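Local coordinates for protein erythromycin C-12 hydroxylase (Saccharopolyspora erythraea, PDB 2JJO) that hydroxylates erythromycin D at C-12 of its macrolactone ring to give erythromycin C, using a heme-bound iron, molecular oxygen and NADPH in the erythromycin pathway, at residues Arg283-Phe288 against Ile392-Arg397; Phe288-Arg293 against Asn313-Ser318. The protein carries 1 engineered substitution. One frame throughout, in Å; residues are numbered along the deposited sequence.

Interaction 1 of 2, residues Arg283-Phe288 against Ile392-Arg397; sequences RYRPPF and IVLGTR. With EY5 (Erythromycin D), chain C.
Leu394 packs against the chain from Arg285 to Pro287, where the polypeptide leaves helix 274-284, the helix K of the cytochrome P450 fold. Salt-bridged Glu280 and Arg283 in that helix fit the family's ExxR motif. The side chain of Leu394 can be followed outward. CB lies 3.2 Å from Pro286 O. CG, anti to the backbone N (chi1 -178°), stays beside that same oxygen and places one branch, CD2, on Arg285 and Pro286. There CD2, still close to Pro286 O, settles 3.8 Å from Arg285 CA, with the Pro286 ring next to it: CD of that proline is 4.2 Å from Leu394 CD2.

One backbone bond pins the two loops together. Leu394 N donates to Pro287 O over 2.8 Å with an N-H...O angle of 160°. The same oxygen also receives a CH...O contact from Val393 CA, so consecutive residues converge on a single acceptor. Pro287 itself touches the heme, and Arg285 turns its guanidinium to salt bridges with Glu27 and Glu259.

Beyond this joint both segments line the substrate pocket. With CG of Phe288 anti to the backbone N, the ring end swings back beside Ile392 and lays one face on the macrolactone of erythromycin D, EY5 C10 standing 3.6 Å above the plane and over the centre. Phe288 CD1 comes 3.1 Å from EY5 O11. At the edge, in the ring plane, EY5 O8 of the amino sugar lies near Phe288 CZ. Ile392 and Val393 extend the wall from the second loop. Val393 CG1 approaches the methyl EY5 C33, and the outermost methyl of Ile392, CD1, meets EY5 C27 of the amino sugar at 3.7 Å.

Interaction 2 of 2, residues Phe288-Arg293 against Asn313-Ser318; sequences FPQMQR and NTWVLS. With EY5 (Erythromycin D), chain C.
Met291 and Thr314 form an antiparallel hydrogen-bonded pair: Met291 N donates to Thr314 O over 3.0 Å, and Thr314 N returns a 2.9 Å bond to Met291 O. That carbonyl takes a second, longer bond from Thr314 OG1, which comes from above its plane at 3.3 Å. Past the strand, Leu317 N at the start of helix 316-320 binds Pro289 O at 3.0 Å, tying the helix to the turn before strand 290-295.

Apolar contacts flank these bonds. Gln290 CB stands over the six-membered ring of Trp315 as a CH-pi contact, 16° off the normal, and Pro289 CB touches Leu317 CB at 3.7 Å.

Within 288-293, Gln290 O lies 3.3 Å above the centre of the Phe288 ring, on the face opposite erythromycin D. Two polar side chains reach the ligands. Bent at chi2 (86°), Gln292 brings OE1 to the amino sugar, accepting from EY5 N1 at 2.8 Å and, more distantly, from EY5 O8. Arg293 NH1 bonds back to Gln292 O, orienting the guanidinium whose NH2 bonds to heme O1A. The antiparallel pairing of 290-295 with 311-315 is part of the five-stranded β1 sheet of the P450 fold, here lining the substrate and heme sites.

How the interactions relate
Their centres about 11 Å apart, interactions 1 and 2 meet at Phe288, the residue they share. In chain order come 283-288, 288-293, 313-318 and, far later, 392-397, so interaction 2 falls wholly within the chain spanned by interaction 1. Helix 274-284 is followed, after the short turn 285-289, by strand 290-295, and the late loop before strand 400-403 folds back onto the junction. Direct packing joins the two: Ile392 O lies 3.2 Å from Pro289 CD, and Leu394 CD2 is 3.9 Å from Leu317 CD1. Together they link helix, mixed sheet and loop into one buried wall along which both contacts reach erythromycin D and the heme.

Interaction 1 of 2, residues Arg283-Phe288 against Ile392-Arg397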
loop_
_atom_site.group_PDB
_atom_site.type_symbol
_atom_site.label_atom_id
_atom_site.label_comp_id
_atom_site.label_asym_id
_atom_site.label_seq_id
_atom_site.Cartn_x
_atom_site.Cartn_y
_atom_site.Cartn_z
ATOM N N ARG A 283 0.103 -10.163 5.952
ATOM C CA ARG A 283 -0.036 -11.404 5.157
ATOM C C ARG A 283 -1.535 -11.643 4.977
ATOM O O ARG A 283 -2.018 -11.987 3.899
ATOM C CB ARG A 283 0.558 -12.600 5.904
ATOM C CG ARG A 283 0.546 -13.875 5.056
ATOM C CD ARG A 283 0.762 -15.169 5.881
ATOM N NE ARG A 283 -0.292 -15.407 6.869
ATOM C CZ ARG A 283 -1.395 -16.120 6.667
ATOM N NH1 ARG A 283 -1.659 -16.679 5.492
ATOM N NH2 ARG A 283 -2.275 -16.210 7.631
ATOM N N TYR A 284 -2.259 -11.470 6.085
ATOM C CA TYR A 284 -3.651 -11.890 6.187
ATOM C C TYR A 284 -4.541 -10.964 5.356
ATOM O O TYR A 284 -5.404 -11.428 4.638
ATOM C CB TYR A 284 -4.082 -11.850 7.667
ATOM C CG TYR A 284 -5.344 -12.600 8.006
ATOM C CD1 TYR A 284 -5.402 -13.996 7.895
ATOM C CD2 TYR A 284 -6.464 -11.919 8.505
ATOM C CE1 TYR A 284 -6.545 -14.681 8.235
ATOM C CE2 TYR A 284 -7.615 -12.603 8.841
ATOM C CZ TYR A 284 -7.637 -13.972 8.700
ATOM O OH TYR A 284 -8.754 -14.638 9.010
ATOM N N ARG A 285 -4.334 -9.658 5.458
ATOM C CA ARG A 285 -5.144 -8.716 4.705
ATOM C C ARG A 285 -4.249 -7.652 4.029
ATOM O O ARG A 285 -4.134 -6.540 4.520
ATOM C CB ARG A 285 -6.183 -8.043 5.645
ATOM C CG ARG A 285 -7.393 -8.902 5.914
ATOM C CD ARG A 285 -8.153 -8.432 7.124
ATOM N NE ARG A 285 -9.490 -9.007 7.094
ATOM C CZ ARG A 285 -10.196 -9.368 8.158
ATOM N NH1 ARG A 285 -9.696 -9.176 9.381
ATOM N NH2 ARG A 285 -11.419 -9.898 7.991
ATOM N N PRO A 286 -3.563 -8.018 2.925
ATOM C CA PRO A 286 -2.693 -7.045 2.238
ATOM C C PRO A 286 -3.487 -5.838 1.765
ATOM O O PRO A 286 -4.484 -6.000 1.070
ATOM C CB PRO A 286 -2.152 -7.847 1.017
ATOM C CG PRO A 286 -3.217 -8.996 0.852
ATOM C CD PRO A 286 -3.514 -9.342 2.271
ATOM N N PRO A 287 -3.059 -4.630 2.147
ATOM C CA PRO A 287 -3.718 -3.390 1.665
ATOM C C PRO A 287 -3.884 -3.314 0.124
ATOM O O PRO A 287 -4.905 -2.857 -0.352
ATOM C CB PRO A 287 -2.771 -2.289 2.160
ATOM C CG PRO A 287 -2.199 -2.904 3.488
ATOM C CD PRO A 287 -1.964 -4.356 3.105
ATOM N N PHE A 288 -2.868 -3.749 -0.612
ATOM C CA PHE A 288 -2.854 -3.732 -2.063
ATOM C C PHE A 288 -2.830 -5.229 -2.463
ATOM O O PHE A 288 -1.770 -5.867 -2.436
ATOM C CB PHE A 288 -1.551 -3.030 -2.527
ATOM C CG PHE A 288 -1.519 -2.651 -3.971
ATOM C CD1 PHE A 288 -2.602 -2.010 -4.578
ATOM C CD2 PHE A 288 -0.376 -2.905 -4.732
ATOM C CE1 PHE A 288 -2.566 -1.638 -5.930
ATOM C CE2 PHE A 288 -0.306 -2.518 -6.073
ATOM C CZ PHE A 288 -1.403 -1.874 -6.672
ATOM N N ILE A 392 -9.505 -1.796 -5.733
ATOM C CA ILE A 392 -8.107 -1.387 -5.672
ATOM C C ILE A 392 -7.414 -1.759 -4.348
ATOM O O ILE A 392 -6.355 -2.395 -4.357
ATOM C CB ILE A 392 -7.898 0.114 -6.049
ATOM C CG1 ILE A 392 -8.380 0.370 -7.494
ATOM C CG2 ILE A 392 -6.426 0.514 -5.948
ATOM C CD1 ILE A 392 -8.280 1.841 -7.950
ATOM N N VAL A 393 -7.985 -1.335 -3.218
ATOM C CA VAL A 393 -7.382 -1.706 -1.924
ATOM C C VAL A 393 -8.305 -2.630 -1.143
ATOM O O VAL A 393 -9.512 -2.692 -1.394
ATOM C CB VAL A 393 -7.027 -0.483 -1.043
ATOM C CG1 VAL A 393 -5.923 0.343 -1.689
ATOM C CG2 VAL A 393 -8.296 0.376 -0.741
ATOM N N LEU A 394 -7.711 -3.296 -0.157
ATOM C CA LEU A 394 -8.411 -4.212 0.693
ATOM C C LEU A 394 -8.496 -3.627 2.097
ATOM O O LEU A 394 -7.545 -3.721 2.892
ATOM C CB LEU A 394 -7.675 -5.552 0.679
ATOM C CG LEU A 394 -8.324 -6.657 1.502
ATOM C CD1 LEU A 394 -9.614 -7.160 0.815
ATOM C CD2 LEU A 394 -7.357 -7.820 1.789
ATOM N N GLY A 395 -9.637 -3.014 2.415
ATOM C CA GLY A 395 -9.752 -2.261 3.664
ATOM C C GLY A 395 -11.135 -1.691 3.853
ATOM O O GLY A 395 -12.051 -1.986 3.061
ATOM N N THR A 396 -11.281 -0.889 4.912
ATOM C CA THR A 396 -12.513 -0.155 5.204
ATOM C C THR A 396 -12.265 1.360 5.179
ATOM O O THR A 396 -11.195 1.841 5.571
ATOM C CB THR A 396 -13.043 -0.524 6.605
ATOM O OG1 THR A 396 -12.032 -0.215 7.571
ATOM C CG2 THR A 396 -13.392 -2.025 6.701
ATOM N N ARG A 397 -13.253 2.118 4.736
ATOM C CA ARG A 397 -13.098 3.571 4.601
ATOM C C ARG A 397 -13.130 4.253 5.946
ATOM O O ARG A 397 -12.541 5.334 6.112
ATOM C CB ARG A 397 -14.217 4.167 3.781
ATOM C CG ARG A 397 -14.404 3.527 2.461
ATOM C CD ARG A 397 -15.473 4.333 1.675
ATOM N NE ARG A 397 -15.520 3.810 0.335
ATOM C CZ ARG A 397 -14.856 4.359 -0.674
ATOM N NH1 ARG A 397 -14.906 3.774 -1.868
ATOM N NH2 ARG A 397 -14.154 5.480 -0.475
HETATM O O1 EY5 C . 0.935 4.855 -5.759
HETATM C C1 EY5 C . 1.479 4.373 -6.767
HETATM O O2 EY5 C . 2.500 3.386 -6.634
HETATM C C13 EY5 C . 2.972 3.060 -5.325
HETATM C C36 EY5 C . 4.490 2.921 -5.387
HETATM C C37 EY5 C . 5.131 4.123 -6.019
HETATM C C12 EY5 C . 2.290 1.764 -4.914
HETATM C C35 EY5 C . 2.202 0.791 -6.091
HETATM C C11 EY5 C . 0.897 2.032 -4.318
HETATM O O12 EY5 C . 0.946 2.801 -3.095
HETATM C C10 EY5 C . 0.100 0.750 -4.033
HETATM C C34 EY5 C . 0.806 -0.096 -2.947
HETATM C C2 EY5 C . 1.212 4.716 -8.222
HETATM C C30 EY5 C . 1.653 6.159 -8.453
HETATM C C3 EY5 C . -0.221 4.412 -8.664
HETATM O O3 EY5 C . -0.244 4.541 -10.106
HETATM C C14 EY5 C . -1.355 5.165 -10.709
HETATM O O4 EY5 C . -2.012 4.181 -11.512
HETATM C C18 EY5 C . -1.292 3.688 -12.638
HETATM C C21 EY5 C . -2.169 2.642 -13.339
HETATM C C17 EY5 C . -1.015 4.862 -13.553
HETATM O O6 EY5 C . -0.295 4.413 -14.709
HETATM C C16 EY5 C . -0.267 6.026 -12.869
HETATM C C19 EY5 C . -0.248 7.223 -13.825
HETATM O O5 EY5 C . 1.103 5.668 -12.667
HETATM C C15 EY5 C . -0.917 6.392 -11.524
HETATM C C4 EY5 C . -0.715 3.016 -8.196
HETATM C C31 EY5 C . -0.191 1.882 -9.104
HETATM C C5 EY5 C . -2.241 3.010 -7.998
HETATM C C6 EY5 C . -2.704 3.347 -6.567
HETATM C C32 EY5 C . -4.191 3.690 -6.564
HETATM O O10 EY5 C . -2.032 4.542 -6.104
HETATM C C7 EY5 C . -2.441 2.089 -5.698
HETATM C C8 EY5 C . -2.095 2.287 -4.228
HETATM C C33 EY5 C . -3.367 2.550 -3.408
HETATM C C9 EY5 C . -1.338 1.110 -3.658
HETATM O O11 EY5 C . -1.882 0.440 -2.811
HETATM O O7 EY5 C . -2.826 1.749 -8.304
HETATM C C22 EY5 C . -3.541 1.722 -9.540
HETATM O O9 EY5 C . -4.674 2.586 -9.534
HETATM C C26 EY5 C . -5.368 2.579 -10.785
HETATM C C27 EY5 C . -6.461 3.615 -10.707
HETATM C C25 EY5 C . -5.910 1.181 -11.108
HETATM C C24 EY5 C . -4.777 0.136 -11.020
HETATM N N1 EY5 C . -5.167 -1.292 -11.235
HETATM C C29 EY5 C . -5.656 -1.470 -12.611
HETATM C C28 EY5 C . -6.140 -1.862 -10.286
HETATM C C23 EY5 C . -4.037 0.282 -9.693
HETATM O O8 EY5 C . -2.924 -0.621 -9.660
#

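Interaction 2 of 2, residues Phe288-Arg293 against Asn313-Ser318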
loop_
_atom_site.group_PDB
_atom_site.type_symbol
_atom_site.label_atom_id
_atom_site.label_comp_id
_atom_site.label_asym_id
_atom_site.label_seq_id
_atom_site.Cartn_x
_atom_site.Cartn_y
_atom_site.Cartn_z
ATOM N N PHE A 288 -2.868 -3.749 -0.612
ATOM C CA PHE A 288 -2.854 -3.732 -2.063
ATOM C C PHE A 288 -2.830 -5.229 -2.463
ATOM O O PHE A 288 -1.770 -5.867 -2.436
ATOM C CB PHE A 288 -1.551 -3.030 -2.527
ATOM C CG PHE A 288 -1.519 -2.651 -3.971
ATOM C CD1 PHE A 288 -2.602 -2.010 -4.578
ATOM C CD2 PHE A 288 -0.376 -2.905 -4.732
ATOM C CE1 PHE A 288 -2.566 -1.638 -5.930
ATOM C CE2 PHE A 288 -0.306 -2.518 -6.073
ATOM C CZ PHE A 288 -1.403 -1.874 -6.672
ATOM N N PRO A 289 -4.007 -5.799 -2.745
ATOM C CA PRO A 289 -4.144 -7.248 -2.909
ATOM C C PRO A 289 -3.705 -7.788 -4.275
ATOM O O PRO A 289 -3.584 -8.990 -4.429
ATOM C CB PRO A 289 -5.656 -7.474 -2.697
ATOM C CG PRO A 289 -6.265 -6.158 -3.272
ATOM C CD PRO A 289 -5.297 -5.085 -2.880
ATOM N N GLN A 290 -3.494 -6.922 -5.263
ATOM C CA GLN A 290 -3.142 -7.379 -6.603
ATOM C C GLN A 290 -2.232 -6.327 -7.239
ATOM O O GLN A 290 -2.253 -5.167 -6.818
ATOM C CB GLN A 290 -4.426 -7.590 -7.422
ATOM C CG GLN A 290 -5.141 -6.294 -7.649
ATOM C CD GLN A 290 -6.476 -6.417 -8.336
ATOM O OE1 GLN A 290 -6.831 -7.467 -8.896
ATOM N NE2 GLN A 290 -7.233 -5.312 -8.315
ATOM N N MET A 291 -1.389 -6.722 -8.198
ATOM C CA MET A 291 -0.587 -5.749 -8.905
ATOM C C MET A 291 -0.409 -6.171 -10.362
ATOM O O MET A 291 -0.519 -7.360 -10.672
ATOM C CB MET A 291 0.782 -5.396 -8.266
ATOM C CG MET A 291 1.602 -6.437 -7.534
ATOM S SD MET A 291 2.381 -5.648 -6.046
ATOM C CE MET A 291 1.153 -6.020 -4.831
ATOM N N GLN A 292 -0.143 -5.217 -11.244
ATOM C CA GLN A 292 -0.136 -5.563 -12.659
ATOM C C GLN A 292 1.255 -5.542 -13.223
ATOM O O GLN A 292 2.100 -4.812 -12.718
ATOM C CB GLN A 292 -1.102 -4.705 -13.472
ATOM C CG GLN A 292 -2.565 -4.975 -13.186
ATOM C CD GLN A 292 -3.042 -4.161 -11.986
ATOM O OE1 GLN A 292 -2.987 -2.924 -12.008
ATOM N NE2 GLN A 292 -3.494 -4.849 -10.923
ATOM N N ARG A 293 1.490 -6.400 -14.213
ATOM C CA ARG A 293 2.690 -6.424 -15.039
ATOM C C ARG A 293 2.244 -6.497 -16.525
ATOM O O ARG A 293 1.036 -6.648 -16.828
ATOM C CB ARG A 293 3.595 -7.642 -14.691
ATOM C CG ARG A 293 4.195 -7.648 -13.243
ATOM C CD ARG A 293 4.989 -6.370 -12.959
ATOM N NE ARG A 293 5.749 -6.353 -11.707
ATOM C CZ ARG A 293 5.375 -5.669 -10.619
ATOM N NH1 ARG A 293 4.231 -4.945 -10.601
ATOM N NH2 ARG A 293 6.171 -5.684 -9.561
ATOM N N ASN A 313 -2.100 -9.890 -13.986
ATOM C CA ASN A 313 -2.498 -9.505 -12.664
ATOM C C ASN A 313 -2.082 -10.580 -11.634
ATOM O O ASN A 313 -2.651 -11.699 -11.612
ATOM C CB ASN A 313 -4.037 -9.276 -12.674
ATOM C CG ASN A 313 -4.562 -8.611 -11.407
ATOM O OD1 ASN A 313 -5.454 -9.137 -10.732
ATOM N ND2 ASN A 313 -4.016 -7.468 -11.072
ATOM N N THR A 314 -1.109 -10.222 -10.779
ATOM C CA THR A 314 -0.652 -11.072 -9.675
ATOM C C THR A 314 -1.458 -10.796 -8.420
ATOM O O THR A 314 -1.454 -9.666 -7.914
ATOM C CB THR A 314 0.869 -10.901 -9.350
ATOM O OG1 THR A 314 1.161 -9.566 -8.934
ATOM C CG2 THR A 314 1.760 -11.219 -10.566
ATOM N N TRP A 315 -2.130 -11.842 -7.914
ATOM C CA TRP A 315 -2.934 -11.761 -6.693
ATOM C C TRP A 315 -2.091 -12.050 -5.476
ATOM O O TRP A 315 -1.965 -13.225 -5.063
ATOM C CB TRP A 315 -4.105 -12.752 -6.756
ATOM C CG TRP A 315 -5.238 -12.250 -7.603
ATOM C CD1 TRP A 315 -5.430 -12.493 -8.948
ATOM C CD2 TRP A 315 -6.310 -11.389 -7.192
ATOM N NE1 TRP A 315 -6.569 -11.852 -9.385
ATOM C CE2 TRP A 315 -7.142 -11.181 -8.333
ATOM C CE3 TRP A 315 -6.662 -10.783 -5.972
ATOM C CZ2 TRP A 315 -8.292 -10.396 -8.291
ATOM C CZ3 TRP A 315 -7.828 -9.997 -5.921
ATOM C CH2 TRP A 315 -8.634 -9.813 -7.068
ATOM N N VAL A 316 -1.483 -10.999 -4.925
ATOM C CA VAL A 316 -0.784 -11.088 -3.632
ATOM C C VAL A 316 -1.708 -11.668 -2.558
ATOM O O VAL A 316 -1.283 -12.498 -1.745
ATOM C CB VAL A 316 -0.237 -9.714 -3.159
ATOM C CG1 VAL A 316 0.420 -9.816 -1.765
ATOM C CG2 VAL A 316 0.798 -9.196 -4.135
ATOM N N LEU A 317 -2.969 -11.254 -2.572
ATOM C CA LEU A 317 -3.928 -11.745 -1.589
ATOM C C LEU A 317 -4.107 -13.253 -1.699
ATOM O O LEU A 317 -4.183 -13.949 -0.664
ATOM C CB LEU A 317 -5.300 -11.075 -1.743
ATOM C CG LEU A 317 -6.411 -11.623 -0.845
ATOM C CD1 LEU A 317 -6.119 -11.377 0.637
ATOM C CD2 LEU A 317 -7.700 -10.944 -1.206
ATOM N N SER A 318 -4.172 -13.752 -2.936
ATOM C CA SER A 318 -4.308 -15.200 -3.135
ATOM C C SER A 318 -3.041 -15.958 -2.761
ATOM O O SER A 318 -3.115 -16.984 -2.098
ATOM C CB SER A 318 -4.775 -15.531 -4.557
ATOM O OG SER A 318 -4.820 -16.942 -4.740
HETATM O O1 EY5 C . 0.935 4.855 -5.759
HETATM C C1 EY5 C . 1.479 4.373 -6.767
HETATM O O2 EY5 C . 2.500 3.386 -6.634
HETATM C C13 EY5 C . 2.972 3.060 -5.325
HETATM C C36 EY5 C . 4.490 2.921 -5.387
HETATM C C37 EY5 C . 5.131 4.123 -6.019
HETATM C C12 EY5 C . 2.290 1.764 -4.914
HETATM C C35 EY5 C . 2.202 0.791 -6.091
HETATM C C11 EY5 C . 0.897 2.032 -4.318
HETATM O O12 EY5 C . 0.946 2.801 -3.095
HETATM C C10 EY5 C . 0.100 0.750 -4.033
HETATM C C34 EY5 C . 0.806 -0.096 -2.947
HETATM C C2 EY5 C . 1.212 4.716 -8.222
HETATM C C30 EY5 C . 1.653 6.159 -8.453
HETATM C C3 EY5 C . -0.221 4.412 -8.664
HETATM O O3 EY5 C . -0.244 4.541 -10.106
HETATM C C14 EY5 C . -1.355 5.165 -10.709
HETATM O O4 EY5 C . -2.012 4.181 -11.512
HETATM C C18 EY5 C . -1.292 3.688 -12.638
HETATM C C21 EY5 C . -2.169 2.642 -13.339
HETATM C C17 EY5 C . -1.015 4.862 -13.553
HETATM O O6 EY5 C . -0.295 4.413 -14.709
HETATM C C16 EY5 C . -0.267 6.026 -12.869
HETATM C C19 EY5 C . -0.248 7.223 -13.825
HETATM O O5 EY5 C . 1.103 5.668 -12.667
HETATM C C15 EY5 C . -0.917 6.392 -11.524
HETATM C C4 EY5 C . -0.715 3.016 -8.196
HETATM C C31 EY5 C . -0.191 1.882 -9.104
HETATM C C5 EY5 C . -2.241 3.010 -7.998
HETATM C C6 EY5 C . -2.704 3.347 -6.567
HETATM C C32 EY5 C . -4.191 3.690 -6.564
HETATM O O10 EY5 C . -2.032 4.542 -6.104
HETATM C C7 EY5 C . -2.441 2.089 -5.698
HETATM C C8 EY5 C . -2.095 2.287 -4.228
HETATM C C33 EY5 C . -3.367 2.550 -3.408
HETATM C C9 EY5 C . -1.338 1.110 -3.658
HETATM O O11 EY5 C . -1.882 0.440 -2.811
HETATM O O7 EY5 C . -2.826 1.749 -8.304
HETATM C C22 EY5 C . -3.541 1.722 -9.540
HETATM O O9 EY5 C . -4.674 2.586 -9.534
HETATM C C26 EY5 C . -5.368 2.579 -10.785
HETATM C C27 EY5 C . -6.461 3.615 -10.707
HETATM C C25 EY5 C . -5.910 1.181 -11.108
HETATM C C24 EY5 C . -4.777 0.136 -11.020
HETATM N N1 EY5 C . -5.167 -1.292 -11.235
HETATM C C29 EY5 C . -5.656 -1.470 -12.611
HETATM C C28 EY5 C . -6.140 -1.862 -10.286
HETATM C C23 EY5 C . -4.037 0.282 -9.693
HETATM O O8 EY5 C . -2.924 -0.621 -9.660
#